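Local coordinates for Melibiose/raffinose/stachyose-binding protein MelE (Bacillus subtilis subsp. subtilis str. 168, PDB 4R6H) that binds melibiose, raffinose and stachyose outside the cell and delivers them to an ABC transporter for import, at residues H95-I100 against F374-L379; S193-Y198 against G382-L387; N123-N128 against G305-T310; E104-L109 against S130-A135. One frame throughout, in Å; residues are numbered along the deposited sequence.

Contact 1: H95-I100 against F374-L379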
loop_
_atom_site.group_PDB
_atom_site.type_symbol
_atom_site.label_atom_id
_atom_site.label_comp_id
_atom_site.label_asym_id
_atom_site.label_seq_id
_atom_site.Cartn_x
_atom_site.Cartn_y
_atom_site.Cartn_z
ATOM N N HIS A 95 -2.032 -2.704 9.832
ATOM C CA HIS A 95 -1.778 -1.877 8.648
ATOM C C HIS A 95 -0.347 -1.840 8.129
ATOM O O HIS A 95 0.204 -0.757 7.902
ATOM C CB HIS A 95 -2.324 -0.459 8.883
ATOM C CG HIS A 95 -1.613 0.332 9.946
ATOM N ND1 HIS A 95 -0.836 1.436 9.646
ATOM C CD2 HIS A 95 -1.656 0.266 11.293
ATOM C CE1 HIS A 95 -0.377 1.961 10.765
ATOM N NE2 HIS A 95 -0.874 1.280 11.780
ATOM N N GLY A 96 0.231 -3.012 7.943
ATOM C CA GLY A 96 1.586 -3.156 7.367
ATOM C C GLY A 96 2.728 -3.212 8.339
ATOM O O GLY A 96 3.879 -3.303 7.922
ATOM N N TRP A 97 2.416 -3.172 9.631
ATOM C CA TRP A 97 3.408 -3.165 10.692
ATOM C C TRP A 97 3.224 -4.331 11.669
ATOM O O TRP A 97 3.688 -4.235 12.804
ATOM C CB TRP A 97 3.331 -1.837 11.455
ATOM C CG TRP A 97 3.623 -0.609 10.651
ATOM C CD1 TRP A 97 2.718 0.148 9.930
ATOM C CD2 TRP A 97 4.886 0.017 10.494
ATOM N NE1 TRP A 97 3.367 1.192 9.324
ATOM C CE2 TRP A 97 4.696 1.139 9.647
ATOM C CE3 TRP A 97 6.163 -0.259 10.979
ATOM C CZ2 TRP A 97 5.747 2.004 9.300
ATOM C CZ3 TRP A 97 7.211 0.593 10.620
ATOM C CH2 TRP A 97 6.984 1.699 9.775
ATOM N N GLY A 98 2.568 -5.396 11.221
ATOM C CA GLY A 98 2.208 -6.535 12.082
ATOM C C GLY A 98 3.353 -7.111 12.911
ATOM O O GLY A 98 3.269 -7.212 14.145
ATOM N N LYS A 99 4.458 -7.435 12.248
ATOM C CA LYS A 99 5.571 -8.070 12.940
ATOM C C LYS A 99 6.398 -7.044 13.700
ATOM O O LYS A 99 6.661 -7.203 14.888
ATOM C CB LYS A 99 6.446 -8.822 11.966
ATOM C CG LYS A 99 5.724 -9.897 11.185
ATOM C CD LYS A 99 6.722 -10.511 10.215
ATOM C CE LYS A 99 6.294 -11.873 9.755
ATOM N NZ LYS A 99 7.283 -12.377 8.754
ATOM N N ILE A 100 6.776 -5.969 13.018
ATOM C CA ILE A 100 7.740 -5.010 13.567
ATOM C C ILE A 100 7.211 -4.246 14.766
ATOM O O ILE A 100 7.910 -4.058 15.747
ATOM C CB ILE A 100 8.208 -3.989 12.494
ATOM C CG1 ILE A 100 9.092 -4.705 11.458
ATOM C CG2 ILE A 100 8.935 -2.804 13.139
ATOM C CD1 ILE A 100 9.881 -3.789 10.547
ATOM N N PHE A 374 8.382 -0.963 1.156
ATOM C CA PHE A 374 9.791 -0.870 1.549
ATOM C C PHE A 374 9.938 -0.134 2.880
ATOM O O PHE A 374 10.716 -0.573 3.776
ATOM C CB PHE A 374 10.558 -0.144 0.434
ATOM C CG PHE A 374 11.999 0.121 0.725
ATOM C CD1 PHE A 374 12.934 -0.872 0.495
ATOM C CD2 PHE A 374 12.413 1.361 1.139
ATOM C CE1 PHE A 374 14.269 -0.642 0.694
ATOM C CE2 PHE A 374 13.777 1.601 1.356
ATOM C CZ PHE A 374 14.680 0.594 1.124
ATOM N N ASP A 375 9.262 0.997 3.034
ATOM C CA ASP A 375 9.522 1.820 4.209
ATOM C C ASP A 375 9.069 1.153 5.497
ATOM O O ASP A 375 9.677 1.369 6.558
ATOM C CB ASP A 375 8.904 3.221 4.084
ATOM C CG ASP A 375 7.380 3.219 4.213
ATOM O OD1 ASP A 375 6.682 2.546 3.424
ATOM O OD2 ASP A 375 6.870 3.887 5.145
ATOM N N ARG A 376 8.023 0.352 5.409
ATOM C CA ARG A 376 7.476 -0.308 6.581
ATOM C C ARG A 376 8.362 -1.432 7.079
ATOM O O ARG A 376 8.421 -1.701 8.272
ATOM C CB ARG A 376 6.010 -0.742 6.298
ATOM C CG ARG A 376 5.143 0.455 5.918
ATOM C CD ARG A 376 3.634 0.174 5.935
ATOM N NE ARG A 376 2.935 1.013 4.946
ATOM C CZ ARG A 376 1.630 0.956 4.666
ATOM N NH1 ARG A 376 0.833 0.120 5.315
ATOM N NH2 ARG A 376 1.115 1.742 3.714
ATOM N N LEU A 377 9.121 -2.059 6.206
ATOM C CA LEU A 377 9.969 -3.128 6.627
ATOM C C LEU A 377 11.437 -2.745 6.819
ATOM O O LEU A 377 12.103 -3.324 7.662
ATOM C CB LEU A 377 9.791 -4.300 5.637
ATOM C CG LEU A 377 10.099 -5.725 6.112
ATOM C CD1 LEU A 377 9.132 -6.133 7.214
ATOM C CD2 LEU A 377 10.035 -6.721 4.969
ATOM N N TYR A 378 11.938 -1.765 6.050
ATOM C CA TYR A 378 13.381 -1.527 5.917
ATOM C C TYR A 378 13.884 -0.186 6.431
ATOM O O TYR A 378 15.093 -0.016 6.557
ATOM C CB TYR A 378 13.803 -1.759 4.454
ATOM C CG TYR A 378 13.621 -3.188 4.042
ATOM C CD1 TYR A 378 14.465 -4.168 4.559
ATOM C CD2 TYR A 378 12.608 -3.598 3.188
ATOM C CE1 TYR A 378 14.306 -5.504 4.245
ATOM C CE2 TYR A 378 12.437 -4.918 2.850
ATOM C CZ TYR A 378 13.276 -5.890 3.393
ATOM O OH TYR A 378 13.133 -7.226 3.061
ATOM N N LEU A 379 12.979 0.760 6.741
ATOM C CA LEU A 379 13.321 2.088 7.166
ATOM C C LEU A 379 12.722 2.373 8.539
ATOM O O LEU A 379 11.624 1.869 8.871
ATOM C CB LEU A 379 12.797 3.130 6.160
ATOM C CG LEU A 379 13.397 3.038 4.755
ATOM C CD1 LEU A 379 12.886 4.123 3.885
ATOM C CD2 LEU A 379 14.931 3.033 4.776
HETATM O O HOH W 1 6.442 -3.620 8.844
#
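W97 and R376 come closest in backbone, with CA atoms 6.5 Å apart, where the turn running into helix 98-102 faces the short helix 374-378. In the two-lobed fold of solute-binding proteins, here in an open conformation, a turn and the start of a weakly bonded helix meet helix 374-378 at the surface, probably bridging the two lobes. The indole lies against the root and stem of R376. R376 CA sits over the six-membered ring of W97, 4.0 Å from its centroid and 20° off the normal, a CH-pi contact. From there the extended arginine runs across the ring toward the pyrrole side, bringing CD to 3.5 Å from W97 NE1. Tryptophan suits the place because its broad flat face can take a run of methylenes, and W97 CG, anti to the carbonyl carbon (chi1 -62°), carries the ring there; R101 adds a cation-pi contact. A serine in place of W97 would probably leave the R376 stem without its platform and the arginine freer to swing. The far end of R376 turns the edge of its guanidinium to H95, NH1 making a hydrogen bond to H95 O that is short, 2.8 Å, but weak because bent (121° at the hydrogen). G96 has to be glycine: a CB would collide with R376 NH1, and its backbone angles disfavour any side chain. I100 CD1 meets L377 CD1 at 4.1 Å, a small apolar contact. One water joins the two backbones, donating to G96 O at 2.7 Å and to R376 O at 2.8 Å.

Contact 2: S193-Y198 against G382-L387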
loop_
_atom_site.group_PDB
_atom_site.type_symbol
_atom_site.label_atom_id
_atom_site.label_comp_id
_atom_site.label_asym_id
_atom_site.label_seq_id
_atom_site.Cartn_x
_atom_site.Cartn_y
_atom_site.Cartn_z
ATOM N N SER A 193 2.916 12.053 -2.943
ATOM C CA SER A 193 2.985 11.608 -4.354
ATOM C C SER A 193 4.390 11.186 -4.721
ATOM O O SER A 193 4.601 10.219 -5.474
ATOM C CB SER A 193 2.488 12.720 -5.277
ATOM O OG SER A 193 1.127 13.001 -4.933
ATOM N N PHE A 194 5.381 11.939 -4.258
ATOM C CA PHE A 194 6.768 11.556 -4.530
ATOM C C PHE A 194 7.243 10.452 -3.614
ATOM O O PHE A 194 8.027 9.575 -4.009
ATOM C CB PHE A 194 7.700 12.750 -4.427
ATOM C CG PHE A 194 7.377 13.840 -5.407
ATOM C CD1 PHE A 194 7.560 13.615 -6.766
ATOM C CD2 PHE A 194 6.886 15.080 -4.992
ATOM C CE1 PHE A 194 7.267 14.603 -7.685
ATOM C CE2 PHE A 194 6.597 16.068 -5.905
ATOM C CZ PHE A 194 6.768 15.830 -7.251
ATOM N N ALA A 195 6.763 10.437 -2.371
ATOM C CA ALA A 195 7.100 9.354 -1.503
ATOM C C ALA A 195 6.685 8.020 -2.092
ATOM O O ALA A 195 7.391 7.005 -1.951
ATOM C CB ALA A 195 6.520 9.543 -0.101
ATOM N N GLN A 196 5.509 7.979 -2.698
ATOM C CA GLN A 196 5.018 6.737 -3.269
ATOM C C GLN A 196 5.970 6.203 -4.368
ATOM O O GLN A 196 6.212 4.994 -4.485
ATOM C CB GLN A 196 3.605 6.936 -3.838
ATOM C CG GLN A 196 3.020 5.645 -4.351
ATOM C CD GLN A 196 1.546 5.663 -4.676
ATOM O OE1 GLN A 196 0.844 6.627 -4.414
ATOM N NE2 GLN A 196 1.060 4.538 -5.212
ATOM N N TYR A 197 6.448 7.136 -5.189
ATOM C CA TYR A 197 7.416 6.801 -6.237
ATOM C C TYR A 197 8.671 6.161 -5.623
ATOM O O TYR A 197 9.134 5.081 -6.039
ATOM C CB TYR A 197 7.749 8.067 -7.073
ATOM C CG TYR A 197 9.025 7.938 -7.852
ATOM C CD1 TYR A 197 9.068 7.240 -9.068
ATOM C CD2 TYR A 197 10.199 8.435 -7.334
ATOM C CE1 TYR A 197 10.280 7.074 -9.750
ATOM C CE2 TYR A 197 11.404 8.265 -7.991
ATOM C CZ TYR A 197 11.428 7.627 -9.217
ATOM O OH TYR A 197 12.646 7.453 -9.862
ATOM N N TYR A 198 9.264 6.875 -4.679
ATOM C CA TYR A 198 10.479 6.370 -4.045
ATOM C C TYR A 198 10.249 5.035 -3.365
ATOM O O TYR A 198 11.064 4.117 -3.477
ATOM C CB TYR A 198 11.043 7.363 -3.064
ATOM C CG TYR A 198 11.831 8.533 -3.626
ATOM C CD1 TYR A 198 13.028 8.342 -4.318
ATOM C CD2 TYR A 198 11.463 9.842 -3.353
ATOM C CE1 TYR A 198 13.787 9.420 -4.776
ATOM C CE2 TYR A 198 12.220 10.904 -3.791
ATOM C CZ TYR A 198 13.396 10.693 -4.477
ATOM O OH TYR A 198 14.113 11.797 -4.901
ATOM N N GLY A 382 9.046 7.276 10.265
ATOM C CA GLY A 382 9.301 8.664 9.978
ATOM C C GLY A 382 9.896 8.899 8.591
ATOM O O GLY A 382 9.900 10.016 8.117
ATOM N N MET A 383 10.406 7.851 7.949
ATOM C CA MET A 383 11.107 8.048 6.656
ATOM C C MET A 383 10.147 8.322 5.486
ATOM O O MET A 383 10.539 8.907 4.491
ATOM C CB MET A 383 12.019 6.863 6.329
ATOM C CG MET A 383 13.313 6.848 7.119
ATOM S SD MET A 383 14.460 8.204 6.788
ATOM C CE MET A 383 15.111 7.714 5.164
ATOM N N TRP A 384 8.883 7.935 5.615
ATOM C CA TRP A 384 7.889 8.230 4.568
ATOM C C TRP A 384 7.802 9.707 4.283
ATOM O O TRP A 384 7.850 10.149 3.146
ATOM C CB TRP A 384 6.524 7.660 4.945
ATOM C CG TRP A 384 5.400 8.072 4.058
ATOM C CD1 TRP A 384 4.485 9.088 4.272
ATOM C CD2 TRP A 384 5.071 7.507 2.782
ATOM N NE1 TRP A 384 3.581 9.141 3.228
ATOM C CE2 TRP A 384 3.900 8.174 2.314
ATOM C CE3 TRP A 384 5.573 6.439 2.045
ATOM C CZ2 TRP A 384 3.291 7.844 1.091
ATOM C CZ3 TRP A 384 4.974 6.107 0.859
ATOM C CH2 TRP A 384 3.830 6.805 0.391
ATOM N N ASP A 385 7.695 10.507 5.344
ATOM C CA ASP A 385 7.603 11.941 5.164
ATOM C C ASP A 385 8.894 12.516 4.552
ATOM O O ASP A 385 8.828 13.413 3.746
ATOM C CB ASP A 385 7.259 12.638 6.489
ATOM C CG ASP A 385 5.754 12.623 6.810
ATOM O OD1 ASP A 385 4.909 12.364 5.927
ATOM O OD2 ASP A 385 5.411 12.897 7.972
ATOM N N VAL A 386 10.040 11.971 4.949
ATOM C CA VAL A 386 11.320 12.429 4.448
ATOM C C VAL A 386 11.426 12.118 2.945
ATOM O O VAL A 386 11.849 12.949 2.170
ATOM C CB VAL A 386 12.482 11.744 5.166
ATOM C CG1 VAL A 386 13.804 12.221 4.579
ATOM C CG2 VAL A 386 12.447 12.074 6.660
ATOM N N LEU A 387 10.984 10.929 2.520
ATOM C CA LEU A 387 10.998 10.600 1.060
ATOM C C LEU A 387 10.139 11.604 0.265
ATOM O O LEU A 387 10.488 12.026 -0.818
ATOM C CB LEU A 387 10.516 9.155 0.846
ATOM C CG LEU A 387 11.430 8.046 1.379
ATOM C CD1 LEU A 387 10.682 6.725 1.322
ATOM C CD2 LEU A 387 12.756 7.978 0.639
#
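L387, A195 and W384 carry most of this buried meeting of helices 192-206 and 383-395. The segment axes pass 8.3 Å apart at a crossing of 105°, and A195 and L387 stand at the nearest point, their CA atoms 4.8 Å apart. So close an approach suits alanine, because a bulkier residue would hold the helices farther apart. The same methyl is what the indole of W384 lies on. A195 CB sits over the centre of the six-membered ring of W384, 3.6 Å from the centroid and only 2° off the normal, an almost perfectly centred CH-pi contact. W384 gets there by setting CG anti to its backbone N (chi1 171°), which lays the ring along the neighbouring helix until its far corner, CH2, comes to 3.7 Å from Q196 N. L387 works on the other flank. Its CB meets A195 CB at 4.1 Å, while one branch, CD2, reaches Y198 CB, also at 4.1 Å. Leucine suits the place because its CB can stay on A195 while a branch turns to Y198; the side chain also touches F228 and L408. Y198 can lie in this apolar setting because its hydroxyl bonds to S232 OG. The whole is a nearly perpendicular helix-helix packing through one small residue, joining helix 192-206 to the C-terminal helical part of what is probably the second lobe of the solute-binding fold.

Contact 3: N123-N128 against G305-T310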
loop_
_atom_site.group_PDB
_atom_site.type_symbol
_atom_site.label_atom_id
_atom_site.label_comp_id
_atom_site.label_asym_id
_atom_site.label_seq_id
_atom_site.Cartn_x
_atom_site.Cartn_y
_atom_site.Cartn_z
ATOM N N ASN A 123 2.091 -15.057 2.949
ATOM C CA ASN A 123 2.820 -15.866 3.961
ATOM C C ASN A 123 4.001 -15.201 4.651
ATOM O O ASN A 123 4.132 -15.285 5.857
ATOM C CB ASN A 123 3.319 -17.154 3.344
ATOM C CG ASN A 123 2.218 -18.126 3.050
ATOM O OD1 ASN A 123 1.074 -17.961 3.488
ATOM N ND2 ASN A 123 2.553 -19.183 2.307
ATOM N N SER A 124 4.870 -14.542 3.895
ATOM C CA SER A 124 6.037 -13.883 4.472
ATOM C C SER A 124 5.693 -12.666 5.276
ATOM O O SER A 124 6.517 -12.187 6.042
ATOM C CB SER A 124 7.012 -13.434 3.369
ATOM O OG SER A 124 7.589 -14.560 2.764
ATOM N N ILE A 125 4.499 -12.106 5.049
ATOM C CA ILE A 125 4.137 -10.858 5.669
ATOM C C ILE A 125 3.368 -11.092 6.951
ATOM O O ILE A 125 3.632 -10.415 7.963
ATOM C CB ILE A 125 3.345 -9.977 4.661
ATOM C CG1 ILE A 125 4.262 -9.663 3.456
ATOM C CG2 ILE A 125 2.898 -8.671 5.298
ATOM C CD1 ILE A 125 3.556 -9.374 2.143
ATOM N N LEU A 126 2.448 -12.059 6.909
ATOM C CA LEU A 126 1.539 -12.307 8.034
ATOM C C LEU A 126 1.882 -13.511 8.873
ATOM O O LEU A 126 1.197 -13.788 9.853
ATOM C CB LEU A 126 0.100 -12.392 7.543
ATOM C CG LEU A 126 -0.486 -11.013 7.242
ATOM C CD1 LEU A 126 -1.899 -11.227 6.740
ATOM C CD2 LEU A 126 -0.456 -10.103 8.466
ATOM N N LYS A 127 2.946 -14.217 8.522
ATOM C CA LYS A 127 3.399 -15.330 9.335
ATOM C C LYS A 127 4.870 -15.223 9.578
ATOM O O LYS A 127 5.590 -14.566 8.820
ATOM C CB LYS A 127 3.121 -16.691 8.665
ATOM C CG LYS A 127 1.696 -16.927 8.258
ATOM C CD LYS A 127 1.527 -18.228 7.503
ATOM C CE LYS A 127 1.987 -19.410 8.328
ATOM N NZ LYS A 127 1.563 -20.682 7.690
ATOM N N ASN A 128 5.325 -15.918 10.617
ATOM C CA ASN A 128 6.743 -16.228 10.709
ATOM C C ASN A 128 6.984 -17.648 10.206
ATOM O O ASN A 128 6.049 -18.463 10.075
ATOM C CB ASN A 128 7.356 -15.874 12.081
ATOM C CG ASN A 128 6.746 -16.607 13.264
ATOM O OD1 ASN A 128 6.333 -17.757 13.164
ATOM N ND2 ASN A 128 6.726 -15.937 14.419
ATOM N N GLY A 305 2.863 -4.029 -1.622
ATOM C CA GLY A 305 1.771 -3.819 -0.654
ATOM C C GLY A 305 1.723 -4.894 0.390
ATOM O O GLY A 305 2.482 -4.859 1.384
ATOM N N GLY A 306 0.865 -5.858 0.145
ATOM C CA GLY A 306 0.665 -6.963 1.084
ATOM C C GLY A 306 -0.405 -6.623 2.073
ATOM O O GLY A 306 -1.550 -6.501 1.686
ATOM N N GLU A 307 -0.064 -6.470 3.357
ATOM C CA GLU A 307 -1.040 -5.999 4.342
ATOM C C GLU A 307 -1.639 -4.704 3.936
ATOM O O GLU A 307 -0.912 -3.770 3.590
ATOM C CB GLU A 307 -0.363 -5.651 5.662
ATOM C CG GLU A 307 -0.164 -6.760 6.622
ATOM C CD GLU A 307 0.303 -6.245 7.967
ATOM O OE1 GLU A 307 1.488 -6.437 8.300
ATOM O OE2 GLU A 307 -0.489 -5.603 8.674
ATOM N N ARG A 308 -2.947 -4.589 4.054
ATOM C CA ARG A 308 -3.599 -3.320 3.953
ATOM C C ARG A 308 -4.369 -3.086 5.256
ATOM O O ARG A 308 -3.926 -2.307 6.131
ATOM C CB ARG A 308 -4.477 -3.225 2.693
ATOM C CG ARG A 308 -5.369 -2.015 2.624
ATOM C CD ARG A 308 -4.645 -0.788 2.188
ATOM N NE ARG A 308 -5.616 0.188 1.692
ATOM C CZ ARG A 308 -5.390 1.494 1.622
ATOM N NH1 ARG A 308 -4.229 2.002 2.014
ATOM N NH2 ARG A 308 -6.335 2.301 1.161
ATOM N N TYR A 309 -5.526 -3.739 5.381
ATOM C CA TYR A 309 -6.291 -3.718 6.633
ATOM C C TYR A 309 -6.277 -5.095 7.234
ATOM O O TYR A 309 -6.569 -6.079 6.569
ATOM C CB TYR A 309 -7.735 -3.279 6.386
ATOM C CG TYR A 309 -7.880 -1.967 5.695
ATOM C CD1 TYR A 309 -7.207 -0.847 6.126
ATOM C CD2 TYR A 309 -8.687 -1.865 4.589
ATOM C CE1 TYR A 309 -7.398 0.376 5.492
ATOM C CE2 TYR A 309 -8.865 -0.672 3.947
ATOM C CZ TYR A 309 -8.191 0.436 4.396
ATOM O OH TYR A 309 -8.321 1.681 3.789
ATOM N N THR A 310 -6.007 -5.169 8.547
ATOM C CA THR A 310 -6.051 -6.437 9.243
ATOM C C THR A 310 -6.857 -6.358 10.530
ATOM O O THR A 310 -7.187 -5.264 10.989
ATOM C CB THR A 310 -4.654 -6.972 9.622
ATOM O OG1 THR A 310 -4.113 -6.154 10.672
ATOM C CG2 THR A 310 -3.690 -6.974 8.432
HETATM O O HOH W 2 3.792 -7.780 9.051
#
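E307 touches I125 and L126 with its aliphatic middle and keeps its charge for other partners. Its CB does not face the short helix 123-126 and stands back from it, 4.5 Å from I125 CG2. The next carbon does the main touching: CG is wedged between two methyls, 3.8 Å from I125 CG2 and 3.8 Å from L126 CD2. E307 CG stands anti to the carbonyl carbon (chi1 -86°), which swings the extended chain alongside I125, the two side chains running in opposite directions. CD follows, 4.0 Å from L126 CD2. At the tip the carboxylate is buried, yet well supplied. OE1 still brushes I125 CG2 but receives the N-H of G98 and a water, 2.8 Å away, that also donates to I125 O at 2.9 Å; OE2 bonds to G96 N and T94 OG1. Several donors at one carboxylate would probably favour its ionised form and hold it from turning. Glutamate suits the place because it is long enough to pass between the two apolar residues before delivering its oxygens to the turn at 96-98. I125 CD1 rests 3.9 Å from G306 CA; any CB on G306 would strike that methyl, and the backbone angles would press it against the preceding carbonyl O, so glycine is called for twice over. Segment 305-310 carries the chain from strand 303-306 of the mixed sheet to strand 310-313 of the small antiparallel sheet, consistent with an interlobe crossover of the hinge in solute-binding proteins.

Contact 4: E104-L109 against S130-A135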
loop_
_atom_site.group_PDB
_atom_site.type_symbol
_atom_site.label_atom_id
_atom_site.label_comp_id
_atom_site.label_asym_id
_atom_site.label_seq_id
_atom_site.Cartn_x
_atom_site.Cartn_y
_atom_site.Cartn_z
ATOM N N GLU A 104 4.812 -8.333 19.734
ATOM C CA GLU A 104 4.679 -8.683 21.144
ATOM C C GLU A 104 3.260 -8.641 21.707
ATOM O O GLU A 104 3.054 -9.053 22.822
ATOM C CB GLU A 104 5.546 -7.765 22.019
ATOM C CG GLU A 104 7.031 -7.781 21.678
ATOM C CD GLU A 104 7.606 -9.187 21.581
ATOM O OE1 GLU A 104 7.226 -10.057 22.394
ATOM O OE2 GLU A 104 8.438 -9.422 20.684
ATOM N N TYR A 105 2.290 -8.143 20.954
ATOM C CA TYR A 105 0.928 -7.979 21.479
ATOM C C TYR A 105 -0.112 -8.895 20.814
ATOM O O TYR A 105 -1.211 -9.016 21.315
ATOM C CB TYR A 105 0.482 -6.521 21.304
ATOM C CG TYR A 105 1.381 -5.549 22.037
ATOM C CD1 TYR A 105 1.201 -5.296 23.377
ATOM C CD2 TYR A 105 2.429 -4.920 21.374
ATOM C CE1 TYR A 105 2.049 -4.425 24.073
ATOM C CE2 TYR A 105 3.277 -4.046 22.053
ATOM C CZ TYR A 105 3.076 -3.826 23.393
ATOM O OH TYR A 105 3.919 -2.947 24.039
ATOM N N THR A 106 0.227 -9.432 19.650
ATOM C CA THR A 106 -0.750 -10.168 18.843
ATOM C C THR A 106 -0.940 -11.593 19.318
ATOM O O THR A 106 0.041 -12.296 19.672
ATOM C CB THR A 106 -0.355 -10.209 17.370
ATOM O OG1 THR A 106 1.040 -10.520 17.258
ATOM C CG2 THR A 106 -0.581 -8.864 16.717
ATOM N N ALA A 107 -2.203 -12.026 19.341
ATOM C CA ALA A 107 -2.517 -13.456 19.508
ATOM C C ALA A 107 -2.157 -14.215 18.251
ATOM O O ALA A 107 -2.433 -13.762 17.142
ATOM C CB ALA A 107 -3.988 -13.636 19.804
ATOM N N ASP A 108 -1.566 -15.390 18.420
ATOM C CA ASP A 108 -1.264 -16.266 17.336
ATOM C C ASP A 108 -2.545 -16.884 16.814
ATOM O O ASP A 108 -3.279 -17.530 17.567
ATOM C CB ASP A 108 -0.245 -17.297 17.833
ATOM C CG ASP A 108 0.288 -18.186 16.768
ATOM O OD1 ASP A 108 -0.282 -18.291 15.662
ATOM O OD2 ASP A 108 1.311 -18.873 17.058
ATOM N N LEU A 109 -2.846 -16.669 15.518
ATOM C CA LEU A 109 -4.057 -17.137 14.943
ATOM C C LEU A 109 -3.881 -18.428 14.159
ATOM O O LEU A 109 -4.777 -18.822 13.445
ATOM C CB LEU A 109 -4.652 -16.055 14.046
ATOM C CG LEU A 109 -4.899 -14.709 14.692
ATOM C CD1 LEU A 109 -5.547 -13.745 13.680
ATOM C CD2 LEU A 109 -5.720 -14.789 15.957
ATOM N N SER A 130 8.406 -19.932 11.706
ATOM C CA SER A 130 8.091 -20.880 12.816
ATOM C C SER A 130 6.581 -21.093 13.101
ATOM O O SER A 130 6.208 -21.869 13.985
ATOM C CB SER A 130 8.870 -20.539 14.109
ATOM O OG SER A 130 8.337 -19.443 14.828
ATOM N N GLY A 131 5.721 -20.439 12.320
ATOM C CA GLY A 131 4.315 -20.825 12.225
ATOM C C GLY A 131 3.285 -19.825 12.743
ATOM O O GLY A 131 2.081 -20.054 12.536
ATOM N N LYS A 132 3.728 -18.810 13.476
ATOM C CA LYS A 132 2.760 -17.834 14.016
ATOM C C LYS A 132 2.019 -17.130 12.872
ATOM O O LYS A 132 2.634 -16.707 11.906
ATOM C CB LYS A 132 3.434 -16.794 14.887
ATOM C CG LYS A 132 2.453 -15.739 15.374
ATOM C CD LYS A 132 3.000 -14.918 16.516
ATOM C CE LYS A 132 2.098 -13.742 16.816
ATOM N NZ LYS A 132 2.380 -13.098 18.116
ATOM N N VAL A 133 0.703 -16.986 13.006
ATOM C CA VAL A 133 -0.105 -16.134 12.117
ATOM C C VAL A 133 -0.452 -14.907 12.978
ATOM O O VAL A 133 -1.119 -15.035 14.045
ATOM C CB VAL A 133 -1.346 -16.868 11.644
ATOM C CG1 VAL A 133 -2.239 -15.940 10.803
ATOM C CG2 VAL A 133 -0.983 -18.105 10.830
ATOM N N TYR A 134 0.012 -13.733 12.566
ATOM C CA TYR A 134 -0.045 -12.520 13.395
ATOM C C TYR A 134 -1.394 -11.798 13.356
ATOM O O TYR A 134 -1.710 -11.056 14.248
ATOM C CB TYR A 134 1.030 -11.484 12.963
ATOM C CG TYR A 134 2.452 -11.843 13.386
ATOM C CD1 TYR A 134 3.139 -12.871 12.737
ATOM C CD2 TYR A 134 3.117 -11.141 14.422
ATOM C CE1 TYR A 134 4.425 -13.218 13.117
ATOM C CE2 TYR A 134 4.424 -11.502 14.824
ATOM C CZ TYR A 134 5.060 -12.523 14.149
ATOM O OH TYR A 134 6.348 -12.890 14.496
ATOM N N ALA A 135 -2.104 -11.929 12.241
ATOM C CA ALA A 135 -3.345 -11.142 12.023
ATOM C C ALA A 135 -4.108 -11.723 10.851
ATOM O O ALA A 135 -3.546 -12.445 10.030
ATOM C CB ALA A 135 -3.008 -9.714 11.718
HETATM O O HOH W 3 -3.744 -11.552 16.127
#
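Two irregular loops, one leaving helix 98-102 and the other leading into strand 136-137, are laced together where L109 meets V133. L109 N donates to V133 O over 2.8 Å, an almost straight bond (171° at the hydrogen) lying in the carbonyl plane. V133 N in turn gives its hydrogen to D108 OD1 at 3.1 Å, reaching it from above the carboxylate plane, 53° out of it. An aspartate is short enough to take up this N-H, while its second oxygen forms a salt bridge with R110. K132 spans the remaining distance to T106. With CG anti to its own N and every later bond extended, it brings NZ to 2.9 Å from T106 O and 3.0 Å from T106 OG1, so one ammonium grips both the backbone and the hydroxyl, while its CE rides over one face of the Y134 ring. A leucine in place of K132 would probably leave both T106 oxygens without this donor and the two loops held by fewer bonds. The apolar side is given by L109, whose CB meets V133 CG1 at 4.0 Å and whose CD1 packs on the backbone of A135; its side chain also touches I327 of helix 320-331. A water donates to A107 O and Y134 O. Together these bonds tie two irregular loops side by side next to strand 310-313, bordering the small antiparallel sheet in what is probably the first lobe of the fold.

Overall arrangement
Contacts 1, 3 and 4 form one cluster of mutual neighbours. Contact 1 lies about 10 Å from contact 3 and contact 3 about 11 Å from contact 4, centre to centre. Contact 2 meets contact 1 alone, about 14 Å away by centres, through the successive helices 374-378 and 383-395; its nearest atoms are about 17 Å from contact 4. Along the sequence, contacts 3 and 4 both fall within the loop closed by contact 1 and cross each other; contact 2 crosses contacts 1 and 3, while contact 4 closes before it opens. The cluster thus lies beside the small antiparallel sheet, and contact 1 alone joins it to the C-terminal helices of contact 2, probably across the two lobes.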